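Local coordinates for protein naphthalene dioxygenase small subunit (Rhodococcus sp., PDB 2B1X) that forms the beta subunit of a Rieske non-heme iron naphthalene 1,2-dioxygenase, an oxidoreductase that probably adds both oxygen atoms of dioxygen to naphthalene, at residues B[41-46]-B[151-156]. Sequence-based numbering, arbitrary orientation.
Sequences DLSYVV and MAKRVV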
loop_
_atom_site.group_PDB
_atom_site.type_symbol
_atom_site.label_atom_id
_atom_site.label_comp_id
_atom_site.label_asym_id
_atom_site.label_seq_id
_atom_site.Cartn_x
_atom_site.Cartn_y
_atom_site.Cartn_z
ATOM N N ASP B 41 -0.070 -1.680 -41.308
ATOM C CA ASP B 41 0.917 -0.655 -40.965
ATOM C C ASP B 41 0.810 -0.207 -39.484
ATOM O O ASP B 41 1.189 0.922 -39.140
ATOM C CB ASP B 41 0.828 0.550 -41.924
ATOM C CG ASP B 41 -0.543 1.254 -41.892
ATOM O OD1 ASP B 41 -1.584 0.594 -41.699
ATOM O OD2 ASP B 41 -0.678 2.493 -42.046
ATOM N N LEU B 42 0.317 -1.102 -38.618
ATOM C CA LEU B 42 0.194 -0.805 -37.173
ATOM C C LEU B 42 1.449 -0.163 -36.608
ATOM O O LEU B 42 2.576 -0.606 -36.893
ATOM C CB LEU B 42 -0.152 -2.063 -36.351
ATOM C CG LEU B 42 -0.104 -1.919 -34.809
ATOM C CD1 LEU B 42 -1.356 -1.213 -34.283
ATOM C CD2 LEU B 42 0.063 -3.266 -34.097
ATOM N N SER B 43 1.237 0.887 -35.819
ATOM C CA SER B 43 2.235 1.411 -34.889
ATOM C C SER B 43 1.651 1.459 -33.475
ATOM O O SER B 43 0.633 2.132 -33.226
ATOM C CB SER B 43 2.699 2.810 -35.316
ATOM O OG SER B 43 3.517 3.362 -34.305
ATOM N N TYR B 44 2.265 0.710 -32.559
ATOM C CA TYR B 44 1.799 0.616 -31.193
ATOM C C TYR B 44 2.942 1.046 -30.298
ATOM O O TYR B 44 3.940 0.332 -30.209
ATOM C CB TYR B 44 1.348 -0.823 -30.852
ATOM C CG TYR B 44 0.684 -0.972 -29.492
ATOM C CD1 TYR B 44 -0.702 -1.112 -29.379
ATOM C CD2 TYR B 44 1.435 -0.979 -28.324
ATOM C CE1 TYR B 44 -1.312 -1.253 -28.149
ATOM C CE2 TYR B 44 0.834 -1.098 -27.078
ATOM C CZ TYR B 44 -0.543 -1.232 -26.998
ATOM O OH TYR B 44 -1.133 -1.353 -25.757
ATOM N N VAL B 45 2.822 2.218 -29.663
ATOM C CA VAL B 45 3.925 2.682 -28.784
ATOM C C VAL B 45 3.553 3.174 -27.385
ATOM O O VAL B 45 2.517 3.809 -27.187
ATOM C CB VAL B 45 4.977 3.641 -29.493
ATOM C CG1 VAL B 45 4.832 3.648 -31.039
ATOM C CG2 VAL B 45 5.022 5.031 -28.897
ATOM N N VAL B 46 4.418 2.843 -26.433
ATOM C CA VAL B 46 4.315 3.289 -25.038
ATOM C C VAL B 46 5.591 4.063 -24.710
ATOM O O VAL B 46 6.644 3.467 -24.497
ATOM C CB VAL B 46 4.164 2.072 -24.098
ATOM C CG1 VAL B 46 3.976 2.505 -22.631
ATOM C CG2 VAL B 46 3.009 1.161 -24.597
ATOM N N MET B 151 -7.416 -0.817 -36.157
ATOM C CA MET B 151 -6.507 0.096 -35.500
ATOM C C MET B 151 -5.199 0.190 -36.264
ATOM O O MET B 151 -4.459 -0.785 -36.370
ATOM C CB MET B 151 -6.234 -0.353 -34.066
ATOM C CG MET B 151 -5.435 0.665 -33.235
ATOM S SD MET B 151 -5.506 0.251 -31.512
ATOM C CE MET B 151 -4.312 -1.170 -31.499
ATOM N N ALA B 152 -4.909 1.394 -36.728
ATOM C CA ALA B 152 -3.683 1.688 -37.442
ATOM C C ALA B 152 -2.596 2.181 -36.513
ATOM O O ALA B 152 -1.419 1.989 -36.795
ATOM C CB ALA B 152 -3.939 2.727 -38.538
ATOM N N LYS B 153 -2.993 2.821 -35.409
ATOM C CA LYS B 153 -2.028 3.445 -34.501
ATOM C C LYS B 153 -2.575 3.535 -33.092
ATOM O O LYS B 153 -3.763 3.750 -32.899
ATOM C CB LYS B 153 -1.639 4.846 -35.005
ATOM C CG LYS B 153 -0.447 5.497 -34.280
ATOM C CD LYS B 153 -0.203 6.921 -34.793
ATOM C CE LYS B 153 0.722 7.702 -33.878
ATOM N NZ LYS B 153 2.156 7.320 -34.057
ATOM N N ARG B 154 -1.697 3.368 -32.110
ATOM C CA ARG B 154 -2.027 3.676 -30.733
ATOM C C ARG B 154 -0.774 4.145 -30.015
ATOM O O ARG B 154 0.297 3.505 -30.120
ATOM C CB ARG B 154 -2.626 2.466 -30.018
ATOM C CG ARG B 154 -2.768 2.695 -28.503
ATOM C CD ARG B 154 -3.619 1.657 -27.779
ATOM N NE ARG B 154 -5.035 1.821 -28.116
ATOM C CZ ARG B 154 -5.928 0.847 -28.051
ATOM N NH1 ARG B 154 -5.539 -0.372 -27.712
ATOM N NH2 ARG B 154 -7.195 1.086 -28.359
ATOM N N VAL B 155 -0.915 5.252 -29.287
ATOM C CA VAL B 155 0.102 5.693 -28.342
ATOM C C VAL B 155 -0.501 5.640 -26.933
ATOM O O VAL B 155 -1.526 6.301 -26.658
ATOM C CB VAL B 155 0.531 7.157 -28.661
ATOM C CG1 VAL B 155 1.512 7.701 -27.602
ATOM C CG2 VAL B 155 1.098 7.303 -30.073
ATOM N N VAL B 156 0.119 4.875 -26.033
ATOM C CA VAL B 156 -0.333 4.823 -24.634
ATOM C C VAL B 156 0.623 5.648 -23.815
ATOM O O VAL B 156 1.746 5.238 -23.593
ATOM C CB VAL B 156 -0.400 3.385 -24.058
ATOM C CG1 VAL B 156 -1.032 3.376 -22.647
ATOM C CG2 VAL B 156 -1.224 2.451 -24.978
#
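Y44 lies against R154 where segments 42-46 and 151-156 of two parallel strands pair inside the curved mixed sheet of an NTF2-like cone. Four backbone hydrogen bonds join them: S43 and V45 give their N-H groups to the O atoms of A152 and R154, and R154 and V156 return theirs to the O atoms of S43 and V45. The bond from V45 N to R154 O is 2.9 Å; that from S43 N to A152 O is more bent, 155° at the hydrogen, beside the classic bulge where A152 and K153 both face V141 of the next strand. On the buried face Y44 and R154 run side by side, Y44 CE1 3.7 Å from R154 CD, with ring and guanidinium planes 73° apart. A bend at chi3 (76°) turns M151 CE back to the ring edge, 4.2 Å from Y44 CD1, and to L42 CD1. Salt bridges to D140 and E22 hold the guanidinium, while Y44 OH is hydrogen-bonded to the backbone O of the C-terminal M172. S43, V45, K153 and V155 occupy the other, partly exposed face. The extended first part of the M151 chain carries SD over the centre of the R154 guanidinium, 3.5 Å above its plane.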